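Local coordinates for protein endosialidase (Enterobacteria phage phi92, PDB 4HIZ) that hydrolyses alpha-2,8 and alpha-2,9 linkages inside polysialic acid chains, probably so that the phage can strip the capsule of its bacterial host, at residues K47-V52 with Y63-F68; P181-R186 with T264-S269; L205-L210 with N237-T242. One frame throughout, in Å; residues are numbered along the deposited sequence. Where two conformers were deposited one is given.

Contact 1 of 3, residues K47-V52 with Y63-F68; sequences KNAAFV and YVSEGF
The carbonyl oxygen of Glu-66 is met twice by the opposite chain: Asn-48 N donates to Glu-66 O at 2.9 Å, in the carbonyl plane, and the CA-H of Lys-47 makes a softer contact with the same oxygen. One residue along, a side chain replaces a backbone acceptor. Ser-65 has its OG between its own N and carbonyl carbon (chi1 74°), which brings the hydroxyl against the opposing backbone, and Ala-49 N donates to Ser-65 OG at 3.0 Å. A short hydroxyl suits this place because it can stand in for a backbone acceptor close to the strand; Ser-65 N also donates to Ala-49 O, 2.9 Å away and almost straight. Beyond it the pairing becomes regular and antiparallel. Ala-50 faces Val-64 as a non-hydrogen-bonded pair, and Phe-51 and Tyr-63 form a hydrogen-bonded pair with bonds in both directions.

Past Ser-65 the chain folds into a type II turn. Gly-67 takes its third position with positive phi (94°), and its lack of a side chain lets Asn-48 OD1 lie 3.1 Å from Gly-67 O. These two acceptors do not bond to each other; the amide of Asn-48 uses ND2 instead, donating to Asp-29 OD1. The turn delivers Phe-68 back over the strand, where the methyl of Ala-50 sits over one ring face, its CB 3.7 Å from the ring centroid. This is a CH-pi contact for which a small side chain is well sized.

Strands 49-53 and 61-64 thus make a beta hairpin in a mixed sheet. Strand 33-36 runs parallel on the outer side of 49-53, with Thr-34 touching both Ala-50 and Phe-68, while strand 456-460 continues the sheet beyond 61-64, and Tyr-63 OH bonds to Arg-435 on strand 435-442.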
loop_
_atom_site.group_PDB
_atom_site.type_symbol
_atom_site.label_atom_id
_atom_site.label_comp_id
_atom_site.label_asym_id
_atom_site.label_seq_id
_atom_site.Cartn_x
_atom_site.Cartn_y
_atom_site.Cartn_z
ATOM N N LYS A 47 1.057 -2.682 -36.222
ATOM C CA LYS A 47 -0.122 -2.089 -35.603
ATOM C C LYS A 47 -1.285 -2.152 -36.567
ATOM O O LYS A 47 -1.105 -2.319 -37.778
ATOM C CB LYS A 47 0.119 -0.626 -35.187
ATOM C CG LYS A 47 0.216 0.359 -36.346
ATOM C CD LYS A 47 0.090 1.808 -35.855
ATOM C CE LYS A 47 0.294 2.792 -37.008
ATOM N NZ LYS A 47 0.223 4.209 -36.574
ATOM N N ASN A 48 -2.483 -2.063 -36.009
ATOM C CA ASN A 48 -3.709 -2.032 -36.808
ATOM C C ASN A 48 -3.820 -3.219 -37.771
ATOM O O ASN A 48 -4.262 -3.059 -38.904
ATOM C CB ASN A 48 -3.775 -0.726 -37.599
ATOM C CG ASN A 48 -3.639 0.503 -36.708
ATOM O OD1 ASN A 48 -3.932 0.457 -35.512
ATOM N ND2 ASN A 48 -3.200 1.604 -37.291
ATOM N N ALA A 49 -3.451 -4.413 -37.316
ATOM C CA ALA A 49 -3.424 -5.561 -38.205
ATOM C C ALA A 49 -4.042 -6.756 -37.511
ATOM O O ALA A 49 -4.008 -6.858 -36.276
ATOM C CB ALA A 49 -1.953 -5.878 -38.607
ATOM N N ALA A 50 -4.589 -7.677 -38.294
ATOM C CA ALA A 50 -5.047 -8.946 -37.733
ATOM C C ALA A 50 -4.659 -10.105 -38.640
ATOM O O ALA A 50 -4.487 -9.921 -39.851
ATOM C CB ALA A 50 -6.537 -8.925 -37.523
ATOM N N PHE A 51 -4.553 -11.295 -38.047
ATOM C CA PHE A 51 -4.004 -12.457 -38.749
ATOM C C PHE A 51 -4.917 -13.653 -38.534
ATOM O O PHE A 51 -5.148 -14.065 -37.400
ATOM C CB PHE A 51 -2.598 -12.774 -38.204
ATOM C CG PHE A 51 -1.692 -11.568 -38.200
ATOM C CD1 PHE A 51 -1.026 -11.189 -39.349
ATOM C CD2 PHE A 51 -1.560 -10.777 -37.056
ATOM C CE1 PHE A 51 -0.208 -10.044 -39.357
ATOM C CE2 PHE A 51 -0.762 -9.632 -37.065
ATOM C CZ PHE A 51 -0.091 -9.268 -38.224
ATOM N N VAL A 52 -5.446 -14.204 -39.619
ATOM C CA VAL A 52 -6.271 -15.419 -39.513
ATOM C C VAL A 52 -5.366 -16.632 -39.620
ATOM O O VAL A 52 -4.604 -16.783 -40.594
ATOM C CB VAL A 52 -7.316 -15.501 -40.621
ATOM C CG1 VAL A 52 -8.199 -16.752 -40.404
ATOM C CG2 VAL A 52 -8.147 -14.221 -40.630
ATOM N N TYR A 63 -5.993 -13.292 -34.874
ATOM C CA TYR A 63 -5.119 -12.805 -33.813
ATOM C C TYR A 63 -4.814 -11.353 -34.100
ATOM O O TYR A 63 -4.414 -11.019 -35.235
ATOM C CB TYR A 63 -3.815 -13.629 -33.833
ATOM C CG TYR A 63 -4.065 -15.081 -33.464
ATOM C CD1 TYR A 63 -4.602 -15.992 -34.399
ATOM C CD2 TYR A 63 -3.839 -15.535 -32.156
ATOM C CE1 TYR A 63 -4.871 -17.307 -34.048
ATOM C CE2 TYR A 63 -4.090 -16.870 -31.792
ATOM C CZ TYR A 63 -4.600 -17.753 -32.751
ATOM O OH TYR A 63 -4.849 -19.075 -32.413
ATOM N N VAL A 64 -5.005 -10.474 -33.116
ATOM C CA VAL A 64 -4.859 -9.033 -33.425
ATOM C C VAL A 64 -3.568 -8.426 -32.905
ATOM O O VAL A 64 -3.053 -8.840 -31.865
ATOM C CB VAL A 64 -6.059 -8.200 -32.899
ATOM C CG1 VAL A 64 -7.376 -8.857 -33.373
ATOM C CG2 VAL A 64 -6.023 -8.118 -31.381
ATOM N N SER A 65 -3.047 -7.437 -33.627
ATOM C CA SER A 65 -1.952 -6.615 -33.111
ATOM C C SER A 65 -2.525 -5.454 -32.304
ATOM O O SER A 65 -3.733 -5.238 -32.271
ATOM C CB SER A 65 -1.100 -6.035 -34.266
ATOM O OG SER A 65 -1.836 -4.989 -34.907
ATOM N N GLU A 66 -1.647 -4.725 -31.631
ATOM C CA GLU A 66 -2.047 -3.493 -30.984
ATOM C C GLU A 66 -2.688 -2.561 -32.014
ATOM O O GLU A 66 -2.238 -2.494 -33.160
ATOM C CB GLU A 66 -0.832 -2.835 -30.331
ATOM C CG GLU A 66 -0.523 -3.461 -28.975
ATOM C CD GLU A 66 -1.497 -2.967 -27.904
ATOM O OE1 GLU A 66 -1.706 -1.731 -27.816
ATOM O OE2 GLU A 66 -2.066 -3.805 -27.174
ATOM N N GLY A 67 -3.775 -1.905 -31.617
ATOM C CA GLY A 67 -4.399 -0.883 -32.451
ATOM C C GLY A 67 -5.531 -1.414 -33.313
ATOM O O GLY A 67 -6.338 -0.618 -33.807
ATOM N N PHE A 68 -5.588 -2.740 -33.509
ATOM C CA PHE A 68 -6.609 -3.298 -34.374
ATOM C C PHE A 68 -7.984 -2.979 -33.764
ATOM O O PHE A 68 -8.940 -2.567 -34.476
ATOM C CB PHE A 68 -6.421 -4.816 -34.591
ATOM C CG PHE A 68 -7.359 -5.375 -35.620
ATOM C CD1 PHE A 68 -7.054 -5.284 -36.969
ATOM C CD2 PHE A 68 -8.593 -5.916 -35.242
ATOM C CE1 PHE A 68 -7.961 -5.758 -37.934
ATOM C CE2 PHE A 68 -9.496 -6.401 -36.199
ATOM C CZ PHE A 68 -9.175 -6.322 -37.546
#

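Contact 2 of 3, residues P181-R186 with T264-S269; sequences PMPYYR and TRFWDS
Thr-264, which has the most surface buried here, works with both branches of its side chain. Its OG1 donates to Met-182 O at 2.7 Å, in the carbonyl plane and on a lone pair, and accepts from Tyr-184 N at 2.9 Å, while Thr-264 N donates to Tyr-184 O. The hydroxyl therefore bridges two peptide groups flanking Pro-183, whose ring nitrogen has no hydrogen to give. With OG1 lying between backbone N and carbonyl carbon (chi1 58°), CG2 is directed over one face of the Tyr-184 ring, 3.6 Å from its centroid and only 16° off the normal. Threonine suits the site because one short side chain supplies both the bridge and this CH-pi contact.

Pro-183 packs on the 3-10 segment 266-268 that follows, and Pro-181 on Ser-269 just after it. Pro-181 rests its CG against Ser-269 OG, 3.6 Å away, and Pro-183 lies alongside Phe-266, its CD 3.8 Å from Phe-266 CD1. The edge of the Phe-266 ring meets Pro-181 O almost in plane, with CD1 3.1 Å from that oxygen. Arg-180 adds a cation-pi contact to this ring.

Chemically, the junction pairs a hydroxyl that donates one hydrogen bond and accepts another with rigid, apolar proline surfaces. Pro-181 O is buried with no hydrogen-bond donor in the model; the C-H edge of Phe-266, weakly positive, may offset this in part.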
loop_
_atom_site.group_PDB
_atom_site.type_symbol
_atom_site.label_atom_id
_atom_site.label_comp_id
_atom_site.label_asym_id
_atom_site.label_seq_id
_atom_site.Cartn_x
_atom_site.Cartn_y
_atom_site.Cartn_z
ATOM N N PRO A 181 -31.909 -0.860 -1.118
ATOM C CA PRO A 181 -31.963 0.297 -2.016
ATOM C C PRO A 181 -30.532 0.632 -2.454
ATOM O O PRO A 181 -29.619 0.517 -1.629
ATOM C CB PRO A 181 -32.500 1.411 -1.108
ATOM C CG PRO A 181 -32.086 1.038 0.289
ATOM C CD PRO A 181 -32.146 -0.502 0.296
ATOM N N MET A 182 -30.330 1.025 -3.706
ATOM C CA MET A 182 -28.990 1.411 -4.138
ATOM C C MET A 182 -28.540 2.666 -3.387
ATOM O O MET A 182 -29.359 3.455 -2.946
ATOM C CB MET A 182 -28.997 1.741 -5.637
ATOM C CG MET A 182 -29.076 0.516 -6.534
ATOM S SD MET A 182 -27.685 -0.644 -6.291
ATOM C CE MET A 182 -26.338 0.252 -7.098
ATOM N N PRO A 183 -27.221 2.868 -3.256
ATOM C CA PRO A 183 -26.754 4.167 -2.768
ATOM C C PRO A 183 -27.018 5.202 -3.855
ATOM O O PRO A 183 -26.544 5.053 -4.983
ATOM C CB PRO A 183 -25.231 3.938 -2.579
ATOM C CG PRO A 183 -24.910 2.722 -3.367
ATOM C CD PRO A 183 -26.122 1.944 -3.619
ATOM N N TYR A 184 -27.795 6.242 -3.553
ATOM C CA TYR A 184 -28.094 7.239 -4.574
ATOM C C TYR A 184 -28.410 8.557 -3.938
ATOM O O TYR A 184 -28.699 8.624 -2.718
ATOM C CB TYR A 184 -29.208 6.783 -5.555
ATOM C CG TYR A 184 -30.659 6.701 -5.039
ATOM C CD1 TYR A 184 -31.377 7.867 -4.753
ATOM C CD2 TYR A 184 -31.312 5.472 -4.921
ATOM C CE1 TYR A 184 -32.690 7.805 -4.350
ATOM C CE2 TYR A 184 -32.643 5.403 -4.522
ATOM C CZ TYR A 184 -33.308 6.583 -4.213
ATOM O OH TYR A 184 -34.644 6.563 -3.802
ATOM N N TYR A 185 -28.336 9.604 -4.759
ATOM C CA TYR A 185 -28.558 10.985 -4.328
ATOM C C TYR A 185 -29.599 11.610 -5.262
ATOM O O TYR A 185 -29.612 11.330 -6.471
ATOM C CB TYR A 185 -27.212 11.752 -4.499
ATOM C CG TYR A 185 -27.370 13.236 -4.450
ATOM C CD1 TYR A 185 -27.681 13.879 -3.253
ATOM C CD2 TYR A 185 -27.223 14.012 -5.604
ATOM C CE1 TYR A 185 -27.833 15.271 -3.207
ATOM C CE2 TYR A 185 -27.403 15.414 -5.564
ATOM C CZ TYR A 185 -27.690 16.026 -4.370
ATOM O OH TYR A 185 -27.847 17.405 -4.333
ATOM N N ARG A 186 -30.478 12.450 -4.719
ATOM C CA ARG A 186 -31.425 13.207 -5.543
ATOM C C ARG A 186 -31.458 14.632 -5.032
ATOM O O ARG A 186 -31.257 14.870 -3.817
ATOM C CB ARG A 186 -32.856 12.651 -5.366
ATOM C CG ARG A 186 -33.003 11.193 -5.684
ATOM C CD ARG A 186 -33.094 10.945 -7.184
ATOM N NE ARG A 186 -33.507 9.550 -7.435
ATOM C CZ ARG A 186 -34.778 9.110 -7.511
ATOM N NH1 ARG A 186 -35.820 9.940 -7.413
ATOM N NH2 ARG A 186 -35.024 7.806 -7.718
ATOM N N THR A 264 -30.025 7.908 -0.079
ATOM C CA THR A 264 -30.238 6.676 0.639
ATOM C C THR A 264 -29.013 6.407 1.524
ATOM O O THR A 264 -27.937 7.019 1.337
ATOM C CB THR A 264 -30.399 5.496 -0.309
ATOM O OG1 THR A 264 -29.227 5.400 -1.116
ATOM C CG2 THR A 264 -31.633 5.709 -1.212
ATOM N N ARG A 265 -29.180 5.483 2.458
ATOM C CA ARG A 265 -28.083 4.960 3.274
ATOM C C ARG A 265 -28.035 3.457 3.069
ATOM O O ARG A 265 -28.590 2.679 3.857
ATOM C CB ARG A 265 -28.294 5.311 4.754
ATOM C CG ARG A 265 -28.297 6.843 5.009
ATOM C CD ARG A 265 -28.271 7.142 6.498
ATOM N NE ARG A 265 -29.605 7.025 7.108
ATOM C CZ ARG A 265 -29.878 6.379 8.234
ATOM N NH1 ARG A 265 -28.927 5.711 8.885
ATOM N NH2 ARG A 265 -31.124 6.397 8.705
ATOM N N PHE A 266 -27.403 3.051 1.965
ATOM C CA PHE A 266 -27.320 1.656 1.566
ATOM C C PHE A 266 -26.791 0.771 2.707
ATOM O O PHE A 266 -27.330 -0.298 3.001
ATOM C CB PHE A 266 -26.371 1.565 0.346
ATOM C CG PHE A 266 -25.990 0.136 -0.063
ATOM C CD1 PHE A 266 -26.794 -0.582 -0.915
ATOM C CD2 PHE A 266 -24.788 -0.440 0.369
ATOM C CE1 PHE A 266 -26.438 -1.885 -1.338
ATOM C CE2 PHE A 266 -24.424 -1.736 -0.031
ATOM C CZ PHE A 266 -25.224 -2.453 -0.898
ATOM N N TRP A 267 -25.711 1.212 3.330
ATOM C CA TRP A 267 -25.035 0.415 4.337
ATOM C C TRP A 267 -25.740 0.353 5.669
ATOM O O TRP A 267 -25.386 -0.490 6.499
ATOM C CB TRP A 267 -23.575 0.920 4.533
ATOM C CG TRP A 267 -22.713 0.746 3.281
ATOM C CD1 TRP A 267 -21.999 -0.371 2.930
ATOM C CD2 TRP A 267 -22.535 1.690 2.206
ATOM N NE1 TRP A 267 -21.370 -0.167 1.715
ATOM C CE2 TRP A 267 -21.671 1.090 1.259
ATOM C CE3 TRP A 267 -23.018 2.978 1.959
ATOM C CZ2 TRP A 267 -21.265 1.736 0.092
ATOM C CZ3 TRP A 267 -22.597 3.644 0.791
ATOM C CH2 TRP A 267 -21.730 3.015 -0.130
ATOM N N ASP A 268 -26.722 1.242 5.879
ATOM C CA ASP A 268 -27.556 1.209 7.081
ATOM C C ASP A 268 -28.919 0.562 6.848
ATOM O O ASP A 268 -29.726 0.456 7.773
ATOM C CB ASP A 268 -27.768 2.641 7.622
ATOM C CG ASP A 268 -26.478 3.277 8.103
ATOM O OD1 ASP A 268 -25.536 2.551 8.501
ATOM O OD2 ASP A 268 -26.415 4.515 8.092
ATOM N N SER A 269 -29.204 0.156 5.623
ATOM C CA SER A 269 -30.534 -0.422 5.344
ATOM C C SER A 269 -30.489 -1.937 5.511
ATOM O O SER A 269 -29.630 -2.576 4.973
ATOM C CB SER A 269 -30.961 -0.088 3.904
ATOM O OG SER A 269 -31.120 1.316 3.713
#

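Contact 3 of 3, residues L205-L210 with N237-T242; sequences LKKHGL and NKDTFT. With EDO (1,2-ethanediol), chain K.
Charge and hydrogen bonding converge on Asp-239 OD1. Lys-207 N donates to Asp-239 OD1 at 2.9 Å on the anti lone pair; a salt bridge from Lys-207 NZ uses the syn lone pair, though two conformers of Lys-207 were modelled, so the bridge, present in the one given, may not be permanent. Two waters donate to Asp-239 OD2. Nearby, Leu-205 N bonds to Asp-239 O. Asn-237 suits the start of the type I turn: its OD1 takes Asp-239 N in an Asx turn and also the Thr-240 hydroxyl, from opposite faces of the amide.

His-208 is held by both ring nitrogens. NE2 donates to Asn-237 O at 3.2 Å, with a weak second bond to Thr-240 O, and ND1 accepts from Leu-210 N at 2.9 Å, a pattern consistent with a neutral ring protonated at NE2.

Aromatic packing follows. The edge of Phe-241 points at one face of His-208 with the planes at 64°, while a bound ethanediol, probably from the crystallisation liquor, lies over the opposite face and links Gly-209 N to Lys-238 O. Leu-210 places CD1 over a face of Phe-241, 3.7 Å from its centroid, and Leu-205 CB lies at the ring's edge.

The loop between strands 200-204 and 215-219 thus packs against the turn joining 230-237 to 240-244. Phe-241 pairs through its backbone with Ile-203, and Leu-205, Leu-210 and Phe-241 all reach Phe-262 on strand 261-264.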
loop_
_atom_site.group_PDB
_atom_site.type_symbol
_atom_site.label_atom_id
_atom_site.label_comp_id
_atom_site.label_asym_id
_atom_site.label_seq_id
_atom_site.Cartn_x
_atom_site.Cartn_y
_atom_site.Cartn_z
ATOM N N LEU A 205 -41.052 11.207 -4.249
ATOM C CA LEU A 205 -39.739 11.043 -4.849
ATOM C C LEU A 205 -39.898 9.950 -5.911
ATOM O O LEU A 205 -40.133 8.781 -5.587
ATOM C CB LEU A 205 -38.746 10.631 -3.757
ATOM C CG LEU A 205 -37.275 10.619 -4.103
ATOM C CD1 LEU A 205 -36.780 12.063 -4.255
ATOM C CD2 LEU A 205 -36.497 9.911 -2.991
ATOM N N LYS A 206 -39.780 10.324 -7.183
ATOM C CA LYS A 206 -40.146 9.401 -8.259
ATOM C C LYS A 206 -39.278 8.147 -8.292
ATOM O O LYS A 206 -38.071 8.219 -8.176
ATOM C CB LYS A 206 -40.152 10.109 -9.617
ATOM C CG LYS A 206 -41.302 11.131 -9.753
ATOM C CD LYS A 206 -41.576 11.490 -11.214
ATOM C CE LYS A 206 -42.558 12.649 -11.354
ATOM N NZ LYS A 206 -43.969 12.283 -11.021
ATOM N N LYS A 207 -39.938 6.999 -8.402
ATOM C CA LYS A 207 -39.281 5.699 -8.534
ATOM C C LYS A 207 -38.217 5.495 -7.459
ATOM O O LYS A 207 -37.079 5.127 -7.724
ATOM C CB LYS A 207 -38.719 5.516 -9.951
ATOM C CG LYS A 207 -39.764 5.709 -11.055
ATOM C CD LYS A 207 -41.100 5.005 -10.722
ATOM C CE LYS A 207 -42.184 5.307 -11.755
ATOM N NZ LYS A 207 -42.729 6.702 -11.664
ATOM N N HIS A 208 -38.609 5.724 -6.213
ATOM C CA HIS A 208 -37.633 5.725 -5.116
ATOM C C HIS A 208 -37.037 4.339 -4.806
ATOM O O HIS A 208 -35.902 4.234 -4.308
ATOM C CB HIS A 208 -38.257 6.369 -3.863
ATOM C CG HIS A 208 -39.550 5.742 -3.447
ATOM N ND1 HIS A 208 -39.606 4.533 -2.780
ATOM C CD2 HIS A 208 -40.840 6.149 -3.607
ATOM C CE1 HIS A 208 -40.876 4.225 -2.546
ATOM N NE2 HIS A 208 -41.638 5.185 -3.043
ATOM N N GLY A 209 -37.794 3.277 -5.077
ATOM C CA GLY A 209 -37.313 1.926 -4.844
ATOM C C GLY A 209 -37.156 1.564 -3.384
ATOM O O GLY A 209 -36.554 0.548 -3.068
ATOM N N LEU A 210 -37.687 2.381 -2.480
ATOM C CA LEU A 210 -37.522 2.118 -1.047
ATOM C C LEU A 210 -38.585 1.143 -0.499
ATOM O O LEU A 210 -39.687 1.034 -1.044
ATOM C CB LEU A 210 -37.581 3.428 -0.244
ATOM C CG LEU A 210 -36.621 4.515 -0.725
ATOM C CD1 LEU A 210 -36.955 5.887 -0.095
ATOM C CD2 LEU A 210 -35.214 4.105 -0.376
ATOM N N ASN A 237 -46.864 4.459 -2.882
ATOM C CA ASN A 237 -46.908 4.020 -4.273
ATOM C C ASN A 237 -45.500 4.119 -4.851
ATOM O O ASN A 237 -44.557 4.405 -4.088
ATOM C CB ASN A 237 -48.010 4.776 -5.081
ATOM C CG ASN A 237 -47.773 6.281 -5.163
ATOM O OD1 ASN A 237 -46.635 6.759 -5.191
ATOM N ND2 ASN A 237 -48.862 7.037 -5.209
ATOM N N LYS A 238 -45.346 3.884 -6.158
ATOM C CA LYS A 238 -44.002 3.911 -6.774
ATOM C C LYS A 238 -43.270 5.221 -6.537
ATOM O O LYS A 238 -42.041 5.233 -6.583
ATOM C CB LYS A 238 -44.063 3.678 -8.281
ATOM C CG LYS A 238 -44.691 2.361 -8.708
ATOM C CD LYS A 238 -44.815 2.273 -10.229
ATOM C CE LYS A 238 -45.424 0.932 -10.669
ATOM N NZ LYS A 238 -45.630 0.869 -12.149
ATOM N N ASP A 239 -44.015 6.316 -6.325
ATOM C CA ASP A 239 -43.384 7.632 -6.238
ATOM C C ASP A 239 -43.528 8.312 -4.887
ATOM O O ASP A 239 -43.170 9.493 -4.762
ATOM C CB ASP A 239 -43.939 8.601 -7.298
ATOM C CG ASP A 239 -43.790 8.087 -8.710
ATOM O OD1 ASP A 239 -42.761 7.477 -9.038
ATOM O OD2 ASP A 239 -44.728 8.300 -9.502
ATOM N N THR A 240 -44.030 7.607 -3.887
ATOM C CA THR A 240 -44.388 8.250 -2.622
ATOM C C THR A 240 -44.134 7.334 -1.427
ATOM O O THR A 240 -44.513 6.138 -1.437
ATOM C CB THR A 240 -45.910 8.559 -2.615
ATOM O OG1 THR A 240 -46.296 9.069 -3.896
ATOM C CG2 THR A 240 -46.248 9.570 -1.528
ATOM N N PHE A 241 -43.536 7.887 -0.380
ATOM C CA PHE A 241 -43.370 7.131 0.855
ATOM C C PHE A 241 -43.566 8.048 2.036
ATOM O O PHE A 241 -43.755 9.246 1.861
ATOM C CB PHE A 241 -41.990 6.421 0.916
ATOM C CG PHE A 241 -40.794 7.362 0.944
ATOM C CD1 PHE A 241 -40.295 7.902 -0.240
ATOM C CD2 PHE A 241 -40.174 7.694 2.152
ATOM C CE1 PHE A 241 -39.182 8.765 -0.236
ATOM C CE2 PHE A 241 -39.046 8.562 2.178
ATOM C CZ PHE A 241 -38.558 9.104 0.993
ATOM N N THR A 242 -43.506 7.502 3.242
ATOM C CA THR A 242 -43.581 8.376 4.414
ATOM C C THR A 242 -42.427 8.110 5.380
ATOM O O THR A 242 -41.788 7.047 5.354
ATOM C CB THR A 242 -44.895 8.183 5.215
ATOM O OG1 THR A 242 -44.895 6.876 5.823
ATOM C CG2 THR A 242 -46.155 8.410 4.307
HETATM C C1 EDO K . -41.545 0.799 -5.721
HETATM O O1 EDO K . -42.362 1.012 -6.881
HETATM C C2 EDO K . -41.169 2.125 -5.072
HETATM O O2 EDO K . -40.509 3.028 -5.986
HETATM O O HOH W 1 -43.975 9.218 -12.085
HETATM O O HOH W 2 -45.894 10.919 -9.001
#

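In the fold
Contact 1 comes first along the chain, in the N-terminal extension, with its centre about 45 Å from that of contact 2 and 51 Å from that of contact 3. The other two are neighbours, centres about 13 Å apart, and contact 3 is nested inside the loop that contact 2 closes. They share an antiparallel sheet containing strands 185-186, 261-264 and 240-244, and are joined directly: Tyr-184 OH lies 2.7 Å from His-208 O, and Arg-186 NH1 reaches Lys-206 O. Contact 2 thus marks the neck of a beta-rich insertion in the propeller, while contact 3 lies within it. Phe-218 and Ser-219, on strand 215-219 of this sheet, bind glycan, consistent with a carbohydrate-binding role for the insertion.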